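Local coordinates for beta-lactamase domain protein (Burkholderia ambifaria, PDB 5I0P), which binds two zinc ions through a metallo-beta-lactamase domain and is probably a metal-dependent hydrolase, its substrate not established, at residues Arg285-Ile288 with Ala289-Arg292; Asp296-Leu299 with Glu300-Arg303; Leu110-Trp113 with Leu114-Gly118; Thr80-Glu83 with Gln84-Arg88. All coordinates share one frame; numbering follows the deposited sequence.

Contact 1 (Arg285-Ile288 with Ala289-Arg292); sequences RTRI and AQLR
Arg287 and Ile288 reach the residues one turn further along helix 284-308, and Arg287 crosses Gln290 and Leu291, each at about a right angle. Arg287 starts with CG trans to the backbone N (chi1 178°) and bends at chi2 (53°). Its guanidinium is thereby brought over Leu291 and up to Gln290. Leu291 CD2 lies under one face of that guanidinium, toward its rim, 3.4 Å from Arg287 NH2. Arg287 NH1 donates to Gln290 OE1 over 3.3 Å, with the oxygen in the guanidinium plane and the donor in the carbonyl plane of the amide. The two flat groups stand 79° apart. Beyond the helix, Arg287 NE donates to the carbonyl oxygen of Leu235. Ile288 runs alongside Arg292, with Ile288 CG2 3.8 Å from Arg292 NE. In the backbone, Arg292 N donates to Ile288 O at 2.8 Å. Arg292 also forms a salt bridge with Glu265, and Ile288 packs on Tyr264 of helix 262-265. A buried arginine is held by two neutral oxygens, Gln290 OE1 at its edge and the carbonyl oxygen of Leu235, with a methyl on one face. These bonds would limit its rotation, and their dipoles probably stabilise its positive charge.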
ATOM      1  N   ARG A 285      -9.257  -2.680 -14.948  1.00 39.88           N
ATOM      2  CA  ARG A 285     -10.700  -2.554 -14.784  1.00 39.70           C
ATOM      3  C   ARG A 285     -11.317  -3.881 -14.376  1.00 40.63           C
ATOM      4  O   ARG A 285     -12.246  -3.912 -13.555  1.00 37.53           O
ATOM      5  CB  ARG A 285     -11.351  -2.040 -16.064  1.00 42.13           C
ATOM      6  CG  ARG A 285     -12.723  -1.417 -15.810  1.00 50.39           C
ATOM      7  CD  ARG A 285     -13.225  -0.605 -16.996  1.00 52.75           C
ATOM      8  NE  ARG A 285     -12.240   0.407 -17.335  1.00 59.17           N
ATOM      9  CZ  ARG A 285     -12.107   0.954 -18.535  1.00 55.52           C
ATOM     10  NH1 ARG A 285     -12.911   0.577 -19.521  1.00 54.00           N
ATOM     11  NH2 ARG A 285     -11.157   1.861 -18.745  1.00 35.66           N
ATOM     12  N   THR A 286     -10.813  -4.988 -14.940  1.00 32.71           N
ATOM     13  CA  THR A 286     -11.290  -6.308 -14.535  1.00 31.28           C
ATOM     14  C   THR A 286     -10.984  -6.599 -13.065  1.00 30.82           C
ATOM     15  O   THR A 286     -11.841  -7.107 -12.340  1.00 33.60           O
ATOM     16  CB  THR A 286     -10.709  -7.371 -15.456  1.00 36.86           C
ATOM     17  OG1 THR A 286     -11.257  -7.175 -16.762  1.00 42.06           O
ATOM     18  CG2 THR A 286     -11.089  -8.744 -14.992  1.00 32.33           C
ATOM     19  N   ARG A 287      -9.779  -6.269 -12.602  1.00 33.40           N
ATOM     20  CA  ARG A 287      -9.430  -6.534 -11.215  1.00 27.45           C
ATOM     21  C   ARG A 287     -10.283  -5.711 -10.273  1.00 38.20           C
ATOM     22  O   ARG A 287     -10.770  -6.222  -9.249  1.00 39.71           O
ATOM     23  CB  ARG A 287      -7.969  -6.205 -10.977  1.00 29.49           C
ATOM     24  CG  ARG A 287      -7.517  -6.399  -9.547  1.00 27.20           C
ATOM     25  CD  ARG A 287      -7.850  -7.798  -9.016  1.00 33.74           C
ATOM     26  NE  ARG A 287      -7.342  -7.982  -7.654  1.00 33.93           N
ATOM     27  CZ  ARG A 287      -7.787  -8.898  -6.809  1.00 31.46           C
ATOM     28  NH1 ARG A 287      -8.756  -9.718  -7.184  1.00 31.41           N
ATOM     29  NH2 ARG A 287      -7.249  -9.008  -5.605  1.00 35.16           N
ATOM     30  N   ILE A 288     -10.517  -4.447 -10.627  1.00 34.89           N
ATOM     31  CA  ILE A 288     -11.303  -3.603  -9.746  1.00 39.89           C
ATOM     32  C   ILE A 288     -12.738  -4.104  -9.682  1.00 40.52           C
ATOM     33  O   ILE A 288     -13.394  -4.021  -8.631  1.00 33.59           O
ATOM     34  CB  ILE A 288     -11.219  -2.134 -10.197  1.00 41.17           C
ATOM     35  CG1 ILE A 288      -9.872  -1.552  -9.754  1.00 39.50           C
ATOM     36  CG2 ILE A 288     -12.344  -1.311  -9.571  1.00 36.35           C
ATOM     37  CD1 ILE A 288      -9.414  -0.446 -10.619  1.00 37.34           C
ATOM     38  N   ALA A 289     -13.244  -4.638 -10.792  1.00 28.95           N
ATOM     39  CA  ALA A 289     -14.573  -5.219 -10.775  1.00 29.99           C
ATOM     40  C   ALA A 289     -14.630  -6.382  -9.794  1.00 37.74           C
ATOM     41  O   ALA A 289     -15.608  -6.533  -9.040  1.00 34.95           O
ATOM     42  CB  ALA A 289     -14.967  -5.623 -12.187  1.00 31.58           C
ATOM     43  N   GLN A 290     -13.541  -7.152  -9.721  1.00 31.13           N
ATOM     44  CA  GLN A 290     -13.456  -8.259  -8.775  1.00 33.08           C
ATOM     45  C   GLN A 290     -13.391  -7.756  -7.333  1.00 35.60           C
ATOM     46  O   GLN A 290     -14.009  -8.328  -6.429  1.00 37.62           O
ATOM     47  CB  GLN A 290     -12.221  -9.094  -9.094  1.00 31.29           C
ATOM     48  CG  GLN A 290     -12.283  -9.702 -10.445  1.00 40.58           C
ATOM     49  CD  GLN A 290     -10.997 -10.403 -10.853  1.00 45.88           C
ATOM     50  OE1 GLN A 290     -10.024 -10.448 -10.098  1.00 43.23           O
ATOM     51  NE2 GLN A 290     -10.983 -10.927 -12.075  1.00 51.66           N
ATOM     52  N   LEU A 291     -12.592  -6.728  -7.087  1.00 31.38           N
ATOM     53  CA  LEU A 291     -12.496  -6.209  -5.739  1.00 31.78           C
ATOM     54  C   LEU A 291     -13.835  -5.629  -5.292  1.00 31.55           C
ATOM     55  O   LEU A 291     -14.291  -5.893  -4.171  1.00 28.12           O
ATOM     56  CB  LEU A 291     -11.389  -5.159  -5.695  1.00 34.21           C
ATOM     57  CG  LEU A 291      -9.995  -5.701  -6.024  1.00 36.17           C
ATOM     58  CD1 LEU A 291      -9.089  -4.528  -6.307  1.00 33.78           C
ATOM     59  CD2 LEU A 291      -9.448  -6.504  -4.895  1.00 32.81           C
ATOM     60  N   ARG A 292     -14.521  -4.903  -6.180  1.00 33.16           N
ATOM     61  CA  ARG A 292     -15.819  -4.361  -5.793  1.00 36.61           C
ATOM     62  C   ARG A 292     -16.815  -5.478  -5.494  1.00 32.31           C
ATOM     63  O   ARG A 292     -17.541  -5.404  -4.497  1.00 32.47           O
ATOM     64  CB  ARG A 292     -16.384  -3.414  -6.863  1.00 32.66           C
ATOM     65  CG  ARG A 292     -15.593  -2.173  -7.156  1.00 39.59           C
ATOM     66  CD  ARG A 292     -16.400  -1.186  -8.031  1.00 41.18           C
ATOM     67  NE  ARG A 292     -15.682   0.069  -8.291  1.00 44.79           N
ATOM     68  CZ  ARG A 292     -15.501   1.043  -7.405  1.00 40.15           C
ATOM     69  NH1 ARG A 292     -14.844   2.132  -7.755  1.00 37.95           N
ATOM     70  NH2 ARG A 292     -15.968   0.937  -6.179  1.00 36.83           N
TER

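Contact 2 (Asp296-Leu299 with Glu300-Arg303); sequences DARL and EEVR
Arg298 and Glu301 form the salt bridge that spans this turn of helix 284-308. The side chains run alongside each other and point the same way. Arg298 NH2 donates to Glu301 OE1 at 2.8 Å. The oxygen lies near the guanidinium plane, but the nitrogen comes from above the carboxylate plane, 49° out of it. A second bond, from Arg298 NE to Glu301 OE2, is weak at 3.4 Å. Two bends in the Arg298 chain, at chi2 (72°) and chi3 (-76°), turn the guanidinium toward the glutamate. Glu301 needs no such fold, being extended beyond CG.

A second ion pair lies within 300-303. Arg303 NH1 meets Glu300 OE1 at 2.6 Å, nearly in line with the C-O bond. The same NH1 donates to a water, 2.9 Å away, which in turn donates to Asp296 O at 2.7 Å. The water therefore ties the arginine to the backbone nearly two turns earlier. Arg303 NE has a further partner in Glu350.

Backbone bonds continue through the turn, with Arg303 N to Leu299 O at 2.8 Å. Val302 CG2 lies 3.4 Å from the carbonyl oxygen Arg298 O. The apolar partners of Val302 are in other helices: Ile316 and Met320 of 313-320, Leu342 and Leu345 of 333-347.

Two acid-base pairs, three residues apart in each case, lie on different sides of the helix. Each arginine has a carboxylate close by, so the opposite charges would probably offset one another, and the pairing limits the freedom of long side chains.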
ATOM      1  N   ASP A 296     -18.515  -6.349  -1.893  1.00 33.69           N
ATOM      2  CA  ASP A 296     -19.970  -6.407  -1.822  1.00 32.45           C
ATOM      3  C   ASP A 296     -20.435  -7.686  -1.172  1.00 38.01           C
ATOM      4  O   ASP A 296     -21.317  -7.662  -0.315  1.00 47.10           O
ATOM      5  CB  ASP A 296     -20.571  -6.226  -3.207  1.00 34.97           C
ATOM      6  CG  ASP A 296     -20.669  -4.741  -3.591  1.00 54.47           C
ATOM      7  OD1 ASP A 296     -20.575  -3.885  -2.666  1.00 54.61           O
ATOM      8  OD2 ASP A 296     -20.799  -4.420  -4.795  1.00 61.05           O
ATOM      9  N   ALA A 297     -19.792  -8.802  -1.500  1.00 44.48           N
ATOM     10  CA  ALA A 297     -20.131 -10.061  -0.858  1.00 31.32           C
ATOM     11  C   ALA A 297     -19.804 -10.016   0.626  1.00 30.26           C
ATOM     12  O   ALA A 297     -20.571 -10.517   1.446  1.00 37.46           O
ATOM     13  CB  ALA A 297     -19.382 -11.202  -1.533  1.00 31.16           C
ATOM     14  N   ARG A 298     -18.661  -9.435   0.991  1.00 32.50           N
ATOM     15  CA  ARG A 298     -18.314  -9.314   2.405  1.00 37.59           C
ATOM     16  C   ARG A 298     -19.353  -8.483   3.163  1.00 39.67           C
ATOM     17  O   ARG A 298     -19.848  -8.897   4.223  1.00 43.04           O
ATOM     18  CB  ARG A 298     -16.908  -8.707   2.537  1.00 37.78           C
ATOM     19  CG  ARG A 298     -15.851  -9.625   3.159  1.00 41.73           C
ATOM     20  CD  ARG A 298     -15.437 -10.761   2.223  1.00 51.19           C
ATOM     21  NE  ARG A 298     -16.424 -11.851   2.106  1.00 61.83           N
ATOM     22  CZ  ARG A 298     -16.719 -12.495   0.965  1.00 57.27           C
ATOM     23  NH1 ARG A 298     -16.105 -12.155  -0.170  1.00 50.43           N
ATOM     24  NH2 ARG A 298     -17.624 -13.483   0.957  1.00 51.15           N
ATOM     25  N   LEU A 299     -19.734  -7.331   2.594  1.00 32.66           N
ATOM     26  CA  LEU A 299     -20.725  -6.459   3.219  1.00 34.24           C
ATOM     27  C   LEU A 299     -22.076  -7.149   3.375  1.00 35.71           C
ATOM     28  O   LEU A 299     -22.745  -6.999   4.400  1.00 42.18           O
ATOM     29  CB  LEU A 299     -20.896  -5.196   2.385  1.00 36.47           C
ATOM     30  CG  LEU A 299     -19.783  -4.171   2.492  1.00 35.48           C
ATOM     31  CD1 LEU A 299     -19.895  -3.105   1.361  1.00 30.36           C
ATOM     32  CD2 LEU A 299     -19.818  -3.560   3.901  1.00 36.39           C
ATOM     33  N   GLU A 300     -22.485  -7.912   2.372  1.00 35.96           N
ATOM     34  CA  GLU A 300     -23.760  -8.591   2.446  1.00 37.05           C
ATOM     35  C   GLU A 300     -23.759  -9.634   3.568  1.00 35.59           C
ATOM     36  O   GLU A 300     -24.751  -9.789   4.286  1.00 33.75           O
ATOM     37  CB  GLU A 300     -24.082  -9.188   1.077  1.00 33.25           C
ATOM     38  CG  GLU A 300     -25.511  -9.701   0.931  1.00 36.85           C
ATOM     39  CD  GLU A 300     -26.577  -8.620   1.217  1.00 52.78           C
ATOM     40  OE1 GLU A 300     -26.281  -7.398   1.130  1.00 55.38           O
ATOM     41  OE2 GLU A 300     -27.723  -9.004   1.546  1.00 60.44           O
ATOM     42  N   GLU A 301     -22.637 -10.323   3.771  1.00 34.30           N
ATOM     43  CA  GLU A 301     -22.580 -11.280   4.870  1.00 33.56           C
ATOM     44  C   GLU A 301     -22.744 -10.570   6.197  1.00 36.75           C
ATOM     45  O   GLU A 301     -23.371 -11.096   7.125  1.00 38.95           O
ATOM     46  CB  GLU A 301     -21.279 -12.088   4.838  1.00 32.49           C
ATOM     47  CG  GLU A 301     -21.193 -12.941   3.583  1.00 53.23           C
ATOM     48  CD  GLU A 301     -19.837 -13.573   3.362  1.00 57.45           C
ATOM     49  OE1 GLU A 301     -19.747 -14.443   2.464  1.00 63.81           O
ATOM     50  OE2 GLU A 301     -18.864 -13.186   4.042  1.00 57.09           O
ATOM     51  N   VAL A 302     -22.194  -9.366   6.303  1.00 36.47           N
ATOM     52  CA  VAL A 302     -22.366  -8.611   7.530  1.00 35.61           C
ATOM     53  C   VAL A 302     -23.813  -8.137   7.678  1.00 40.34           C
ATOM     54  O   VAL A 302     -24.389  -8.213   8.772  1.00 40.45           O
ATOM     55  CB  VAL A 302     -21.358  -7.464   7.578  1.00 34.19           C
ATOM     56  CG1 VAL A 302     -21.584  -6.664   8.833  1.00 35.34           C
ATOM     57  CG2 VAL A 302     -19.969  -8.035   7.544  1.00 29.31           C
ATOM     58  N   ARG A 303     -24.435  -7.658   6.592  1.00 35.17           N
ATOM     59  CA  ARG A 303     -25.869  -7.364   6.660  1.00 36.46           C
ATOM     60  C   ARG A 303     -26.655  -8.556   7.194  1.00 44.97           C
ATOM     61  O   ARG A 303     -27.492  -8.420   8.098  1.00 40.26           O
ATOM     62  CB  ARG A 303     -26.430  -6.997   5.288  1.00 34.34           C
ATOM     63  CG  ARG A 303     -26.093  -5.640   4.789  1.00 44.04           C
ATOM     64  CD  ARG A 303     -26.941  -5.296   3.559  1.00 44.59           C
ATOM     65  NE  ARG A 303     -26.452  -4.050   2.991  1.00 43.89           N
ATOM     66  CZ  ARG A 303     -25.533  -3.983   2.038  1.00 44.04           C
ATOM     67  NH1 ARG A 303     -25.035  -5.104   1.536  1.00 52.82           N
ATOM     68  NH2 ARG A 303     -25.117  -2.806   1.591  1.00 34.89           N
TER
HETATM   69  O   HOH W   1     -23.430  -5.955  -0.693  1.00 26.96           O

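Contact 3 (Leu110-Trp113 with Leu114-Gly118); sequences LANW and LCEGG
The backbone from Leu110 to Gly118 makes the short helix 111-115 and closes it with a Schellman motif, in which Gly118 N donates to Trp113 O at 2.8 Å and Gly117 N to Leu114 O. Gly117, at positive phi, is the C-prime residue. Leu114 N returns to Leu110 O at the start of the helix, where Leu110 holds the N-cap position.

The same turn brings Gly118 over the indole of Trp113. Gly118 CA lies 3.6 Å from the centroid of the six-membered ring, 21° off its normal, in a CH-pi contact. Trp113 puts CG trans to its backbone N (chi1 -175°), which lays the ring along the chain leaving the helix. Trp113 NE1 donates to Asp119 OD1, just past the turn. Leu114 CD2 meets the indole obliquely, 3.7 Å from Trp113 CE3.

Asn112 and Glu116 are linked loosely. The bond from Asn112 ND2 to Glu116 OE1 is weak, and the amide and carboxylate planes stand 81° apart.

Helix 76-88 lies against this unit: Ile78 meets Leu110, Arg79 and Glu83 meet Trp113, and Phe86 meets Leu114. Leu114 and Cys115 rest on Val98 of strand 95-99. Helix 111-115 therefore packs beside helix 76-88, and both touch the seven-stranded sheet, a few residues after the zinc ligands Asp106 and His107 in the case of 111-115.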
ATOM      1  N   LEU A 110      13.223   0.772   4.898  1.00 31.93           N
ATOM      2  CA  LEU A 110      14.619   1.037   4.551  1.00 34.15           C
ATOM      3  C   LEU A 110      14.820   2.407   3.915  1.00 31.68           C
ATOM      4  O   LEU A 110      15.857   2.644   3.276  1.00 29.88           O
ATOM      5  CB  LEU A 110      15.169  -0.045   3.624  1.00 28.16           C
ATOM      6  CG  LEU A 110      15.548  -1.288   4.384  1.00 28.70           C
ATOM      7  CD1 LEU A 110      16.073  -2.319   3.417  1.00 31.23           C
ATOM      8  CD2 LEU A 110      16.577  -0.916   5.398  1.00 33.41           C
ATOM      9  N   ALA A 111      13.837   3.295   4.050  1.00 29.13           N
ATOM     10  CA  ALA A 111      13.930   4.600   3.417  1.00 27.79           C
ATOM     11  C   ALA A 111      15.127   5.390   3.951  1.00 33.96           C
ATOM     12  O   ALA A 111      15.935   5.920   3.166  1.00 33.19           O
ATOM     13  CB  ALA A 111      12.619   5.355   3.611  1.00 26.83           C
ATOM     14  N   ASN A 112      15.296   5.444   5.279  1.00 30.84           N
ATOM     15  CA  ASN A 112      16.433   6.194   5.804  1.00 32.81           C
ATOM     16  C   ASN A 112      17.754   5.574   5.372  1.00 38.15           C
ATOM     17  O   ASN A 112      18.658   6.275   4.910  1.00 43.56           O
ATOM     18  CB  ASN A 112      16.388   6.297   7.316  1.00 32.21           C
ATOM     19  CG  ASN A 112      17.391   7.313   7.821  1.00 35.81           C
ATOM     20  OD1 ASN A 112      17.178   8.521   7.683  1.00 39.31           O
ATOM     21  ND2 ASN A 112      18.490   6.848   8.364  1.00 35.76           N
ATOM     22  N   TRP A 113      17.870   4.250   5.491  1.00 39.71           N
ATOM     23  CA  TRP A 113      19.070   3.534   5.047  1.00 35.79           C
ATOM     24  C   TRP A 113      19.377   3.795   3.578  1.00 33.73           C
ATOM     25  O   TRP A 113      20.529   4.057   3.211  1.00 32.01           O
ATOM     26  CB  TRP A 113      18.863   2.042   5.267  1.00 34.52           C
ATOM     27  CG  TRP A 113      20.035   1.185   4.968  1.00 38.75           C
ATOM     28  CD1 TRP A 113      21.121   0.990   5.760  1.00 34.91           C
ATOM     29  CD2 TRP A 113      20.217   0.342   3.821  1.00 35.23           C
ATOM     30  NE1 TRP A 113      21.965   0.091   5.177  1.00 39.05           N
ATOM     31  CE2 TRP A 113      21.426  -0.330   3.991  1.00 38.98           C
ATOM     32  CE3 TRP A 113      19.469   0.089   2.672  1.00 35.02           C
ATOM     33  CZ2 TRP A 113      21.930  -1.215   3.035  1.00 43.66           C
ATOM     34  CZ3 TRP A 113      19.978  -0.820   1.723  1.00 29.90           C
ATOM     35  CH2 TRP A 113      21.180  -1.449   1.921  1.00 33.70           C
ATOM     36  N   LEU A 114      18.350   3.726   2.722  1.00 35.93           N
ATOM     37  CA  LEU A 114      18.540   4.026   1.308  1.00 31.66           C
ATOM     38  C   LEU A 114      18.950   5.468   1.097  1.00 34.13           C
ATOM     39  O   LEU A 114      19.936   5.749   0.408  1.00 40.64           O
ATOM     40  CB  LEU A 114      17.256   3.746   0.523  1.00 31.70           C
ATOM     41  CG  LEU A 114      16.962   2.263   0.319  1.00 33.84           C
ATOM     42  CD1 LEU A 114      15.665   2.096  -0.434  1.00 37.96           C
ATOM     43  CD2 LEU A 114      18.083   1.567  -0.383  1.00 27.51           C
ATOM     44  N   CYS A 115      18.225   6.400   1.728  1.00 40.57           N
ATOM     45  CA  CYS A 115      18.496   7.814   1.539  1.00 38.36           C
ATOM     46  C   CYS A 115      19.929   8.142   1.860  1.00 44.12           C
ATOM     47  O   CYS A 115      20.531   9.011   1.213  1.00 44.24           O
ATOM     48  CB  CYS A 115      17.594   8.641   2.439  1.00 36.59           C
ATOM     49  SG  CYS A 115      16.010   8.821   1.769  1.00 41.47           S
ATOM     50  N   GLU A 116      20.491   7.445   2.842  1.00 43.96           N
ATOM     51  CA  GLU A 116      21.815   7.753   3.329  1.00 45.75           C
ATOM     52  C   GLU A 116      22.894   6.892   2.708  1.00 43.09           C
ATOM     53  O   GLU A 116      24.052   6.928   3.164  1.00 36.77           O
ATOM     54  CB  GLU A 116      21.807   7.677   4.839  1.00 44.91           C
ATOM     55  CG  GLU A 116      21.452   9.048   5.373  1.00 51.99           C
ATOM     56  CD  GLU A 116      21.088   8.959   6.795  1.00 70.07           C
ATOM     57  OE1 GLU A 116      21.445   7.917   7.398  1.00 76.38           O
ATOM     58  OE2 GLU A 116      20.427   9.896   7.300  1.00 76.96           O
ATOM     59  N   GLY A 117      22.547   6.140   1.665  1.00 40.50           N
ATOM     60  CA  GLY A 117      23.534   5.482   0.839  1.00 46.23           C
ATOM     61  C   GLY A 117      23.810   4.035   1.170  1.00 45.90           C
ATOM     62  O   GLY A 117      24.812   3.499   0.692  1.00 52.14           O
ATOM     63  N   GLY A 118      22.960   3.389   1.969  1.00 39.15           N
ATOM     64  CA  GLY A 118      23.174   1.993   2.254  1.00 36.43           C
ATOM     65  C   GLY A 118      24.407   1.782   3.120  1.00 45.25           C
ATOM     66  O   GLY A 118      24.967   2.715   3.707  1.00 41.05           O
TER

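Contact 4 (Thr80-Glu83 with Gln84-Arg88); sequences THWE and QIFDR
Trp82 and Phe86 supply the aromatic contact of this turn of helix 76-88. Their rings are near parallel, at 23°, but slid apart: the centroid of the Trp82 six-membered ring is 5.5 Å from that of Phe86, and the overlap is slight. Trp82 CE3 touches Phe86 CE1 at 3.5 Å. Phe86 has CG beside its backbone N (chi1 -59°), which lays the ring over Trp82 O, 3.1 Å from Phe86 CG. Ile85 CG2 adds an apolar contact, 4.1 Å from Trp82 CZ3.

Glu83 OE1 approaches the edge of the Phe86 ring in its plane, 3.5 Å from Phe86 CD2, with the carboxylate turned 84° to the ring. Glu83 OE1 accepts from Asp119 N, and Glu83 OE2 and Asp87 OD2 share Arg122 in salt bridges. The arginine's charge probably offsets that of the two acids. His81 ND1 donates weakly to Gln84 OE1 at 3.4 Å, at the edge of the imidazole.

Trp82 packs on Leu40 and Leu53, and Ile85 on Leu55. This helix is the crossover of the beta-alpha-beta unit formed by strands 63-69 and 95-99, an element of the alpha-beta/beta-alpha fold of metallo-beta-lactamases.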
ATOM      1  N   THR A  80      20.957  -6.952   2.163  1.00 45.38           N
ATOM      2  CA  THR A  80      21.952  -7.668   1.383  1.00 41.64           C
ATOM      3  C   THR A  80      21.616  -7.609  -0.100  1.00 43.27           C
ATOM      4  O   THR A  80      22.514  -7.440  -0.941  1.00 44.87           O
ATOM      5  CB  THR A  80      22.027  -9.135   1.848  1.00 45.06           C
ATOM      6  OG1 THR A  80      22.402  -9.209   3.231  1.00 41.14           O
ATOM      7  CG2 THR A  80      23.077  -9.924   1.015  1.00 38.10           C
ATOM      8  N   HIS A  81      20.325  -7.767  -0.444  1.00 36.80           N
ATOM      9  CA  HIS A  81      19.923  -7.729  -1.847  1.00 37.03           C
ATOM     10  C   HIS A  81      20.042  -6.316  -2.432  1.00 38.92           C
ATOM     11  O   HIS A  81      20.427  -6.148  -3.598  1.00 44.17           O
ATOM     12  CB  HIS A  81      18.503  -8.276  -2.000  1.00 30.94           C
ATOM     13  CG  HIS A  81      18.365  -9.736  -1.671  1.00 34.50           C
ATOM     14  ND1 HIS A  81      19.407 -10.634  -1.791  1.00 42.34           N
ATOM     15  CD2 HIS A  81      17.300 -10.458  -1.241  1.00 35.19           C
ATOM     16  CE1 HIS A  81      18.990 -11.839  -1.442  1.00 40.12           C
ATOM     17  NE2 HIS A  81      17.715 -11.764  -1.114  1.00 39.08           N
ATOM     18  N   TRP A  82      19.737  -5.286  -1.643  1.00 32.86           N
ATOM     19  CA  TRP A  82      19.965  -3.923  -2.114  1.00 30.83           C
ATOM     20  C   TRP A  82      21.443  -3.698  -2.407  1.00 38.11           C
ATOM     21  O   TRP A  82      21.803  -3.146  -3.459  1.00 38.22           O
ATOM     22  CB  TRP A  82      19.481  -2.909  -1.078  1.00 33.16           C
ATOM     23  CG  TRP A  82      18.095  -2.402  -1.269  1.00 30.61           C
ATOM     24  CD1 TRP A  82      17.095  -2.409  -0.342  1.00 26.71           C
ATOM     25  CD2 TRP A  82      17.550  -1.791  -2.449  1.00 29.33           C
ATOM     26  NE1 TRP A  82      15.958  -1.844  -0.870  1.00 29.41           N
ATOM     27  CE2 TRP A  82      16.204  -1.462  -2.163  1.00 28.02           C
ATOM     28  CE3 TRP A  82      18.061  -1.510  -3.728  1.00 32.49           C
ATOM     29  CZ2 TRP A  82      15.368  -0.826  -3.094  1.00 25.07           C
ATOM     30  CZ3 TRP A  82      17.228  -0.891  -4.660  1.00 31.09           C
ATOM     31  CH2 TRP A  82      15.891  -0.559  -4.334  1.00 27.80           C
ATOM     32  N   GLU A  83      22.319  -4.135  -1.488  1.00 35.73           N
ATOM     33  CA  GLU A  83      23.755  -3.976  -1.721  1.00 41.81           C
ATOM     34  C   GLU A  83      24.190  -4.667  -2.997  1.00 41.67           C
ATOM     35  O   GLU A  83      25.031  -4.138  -3.728  1.00 49.91           O
ATOM     36  CB  GLU A  83      24.569  -4.491  -0.539  1.00 37.63           C
ATOM     37  CG  GLU A  83      24.609  -3.496   0.622  1.00 50.00           C
ATOM     38  CD  GLU A  83      25.277  -2.185   0.239  1.00 47.75           C
ATOM     39  OE1 GLU A  83      24.803  -1.140   0.681  1.00 48.39           O
ATOM     40  OE2 GLU A  83      26.263  -2.198  -0.527  1.00 53.81           O
ATOM     41  N   GLN A  84      23.599  -5.823  -3.300  1.00 39.57           N
ATOM     42  CA  GLN A  84      23.900  -6.508  -4.548  1.00 41.71           C
ATOM     43  C   GLN A  84      23.382  -5.728  -5.750  1.00 42.23           C
ATOM     44  O   GLN A  84      24.046  -5.672  -6.794  1.00 45.67           O
ATOM     45  CB  GLN A  84      23.307  -7.913  -4.532  1.00 51.50           C
ATOM     46  CG  GLN A  84      24.117  -8.922  -3.738  1.00 67.09           C
ATOM     47  CD  GLN A  84      23.344 -10.203  -3.437  1.00 77.71           C
ATOM     48  OE1 GLN A  84      22.164 -10.357  -3.803  1.00 84.23           O
ATOM     49  NE2 GLN A  84      24.010 -11.130  -2.748  1.00 73.05           N
ATOM     50  N   ILE A  85      22.206  -5.112  -5.629  1.00 40.44           N
ATOM     51  CA  ILE A  85      21.699  -4.319  -6.746  1.00 40.33           C
ATOM     52  C   ILE A  85      22.543  -3.068  -6.944  1.00 44.53           C
ATOM     53  O   ILE A  85      22.799  -2.651  -8.083  1.00 39.80           O
ATOM     54  CB  ILE A  85      20.216  -3.981  -6.539  1.00 36.01           C
ATOM     55  CG1 ILE A  85      19.338  -5.163  -6.992  1.00 31.89           C
ATOM     56  CG2 ILE A  85      19.863  -2.630  -7.220  1.00 32.17           C
ATOM     57  CD1 ILE A  85      18.289  -5.561  -6.011  1.00 34.56           C
ATOM     58  N   PHE A  86      23.002  -2.458  -5.848  1.00 43.18           N
ATOM     59  CA  PHE A  86      23.916  -1.335  -5.971  1.00 41.05           C
ATOM     60  C   PHE A  86      25.173  -1.748  -6.710  1.00 47.18           C
ATOM     61  O   PHE A  86      25.700  -0.990  -7.537  1.00 48.69           O
ATOM     62  CB  PHE A  86      24.302  -0.799  -4.589  1.00 42.24           C
ATOM     63  CG  PHE A  86      23.142  -0.335  -3.741  1.00 35.21           C
ATOM     64  CD1 PHE A  86      21.952   0.099  -4.321  1.00 33.61           C
ATOM     65  CD2 PHE A  86      23.273  -0.292  -2.360  1.00 34.99           C
ATOM     66  CE1 PHE A  86      20.889   0.566  -3.520  1.00 31.81           C
ATOM     67  CE2 PHE A  86      22.235   0.184  -1.549  1.00 34.83           C
ATOM     68  CZ  PHE A  86      21.036   0.607  -2.126  1.00 33.25           C
ATOM     69  N   ASP A  87      25.665  -2.957  -6.438  1.00 46.47           N
ATOM     70  CA  ASP A  87      26.952  -3.350  -6.991  1.00 43.63           C
ATOM     71  C   ASP A  87      26.851  -3.757  -8.452  1.00 46.09           C
ATOM     72  O   ASP A  87      27.772  -3.500  -9.236  1.00 46.33           O
ATOM     73  CB  ASP A  87      27.575  -4.474  -6.161  1.00 44.44           C
ATOM     74  CG  ASP A  87      28.130  -3.975  -4.831  1.00 55.05           C
ATOM     75  OD1 ASP A  87      28.337  -4.778  -3.899  1.00 60.22           O
ATOM     76  OD2 ASP A  87      28.421  -2.772  -4.733  1.00 57.71           O
ATOM     77  N   ARG A  88      25.752  -4.384  -8.847  1.00 50.26           N
ATOM     78  CA  ARG A  88      25.725  -5.067 -10.128  1.00 43.55           C
ATOM     79  C   ARG A  88      24.701  -4.533 -11.108  1.00 48.69           C
ATOM     80  O   ARG A  88      24.817  -4.850 -12.292  1.00 43.57           O
ATOM     81  CB  ARG A  88      25.472  -6.562  -9.920  1.00 43.42           C
TER

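Contacts 1 and 2 follow one another on helix 284-308, with centres 16 Å apart. Contacts 3 and 4 lie on two helices that touch, with centres 13 Å apart: Trp113 CZ3 meets Trp82 CB at 3.5 Å, and Leu114 CD2 meets Phe86 CZ at 3.6 Å. The pairs are well separated; contacts 2 and 4 have centres 46 Å apart, on opposite sides of the chain's centre. None of the four contacts supplies a zinc ligand. The side chain of Arg287 is about 13 Å from a bound zinc ion, and those of Leu110 and Trp82 are each about 14 Å from one. Contact 2 lies away from the metal site.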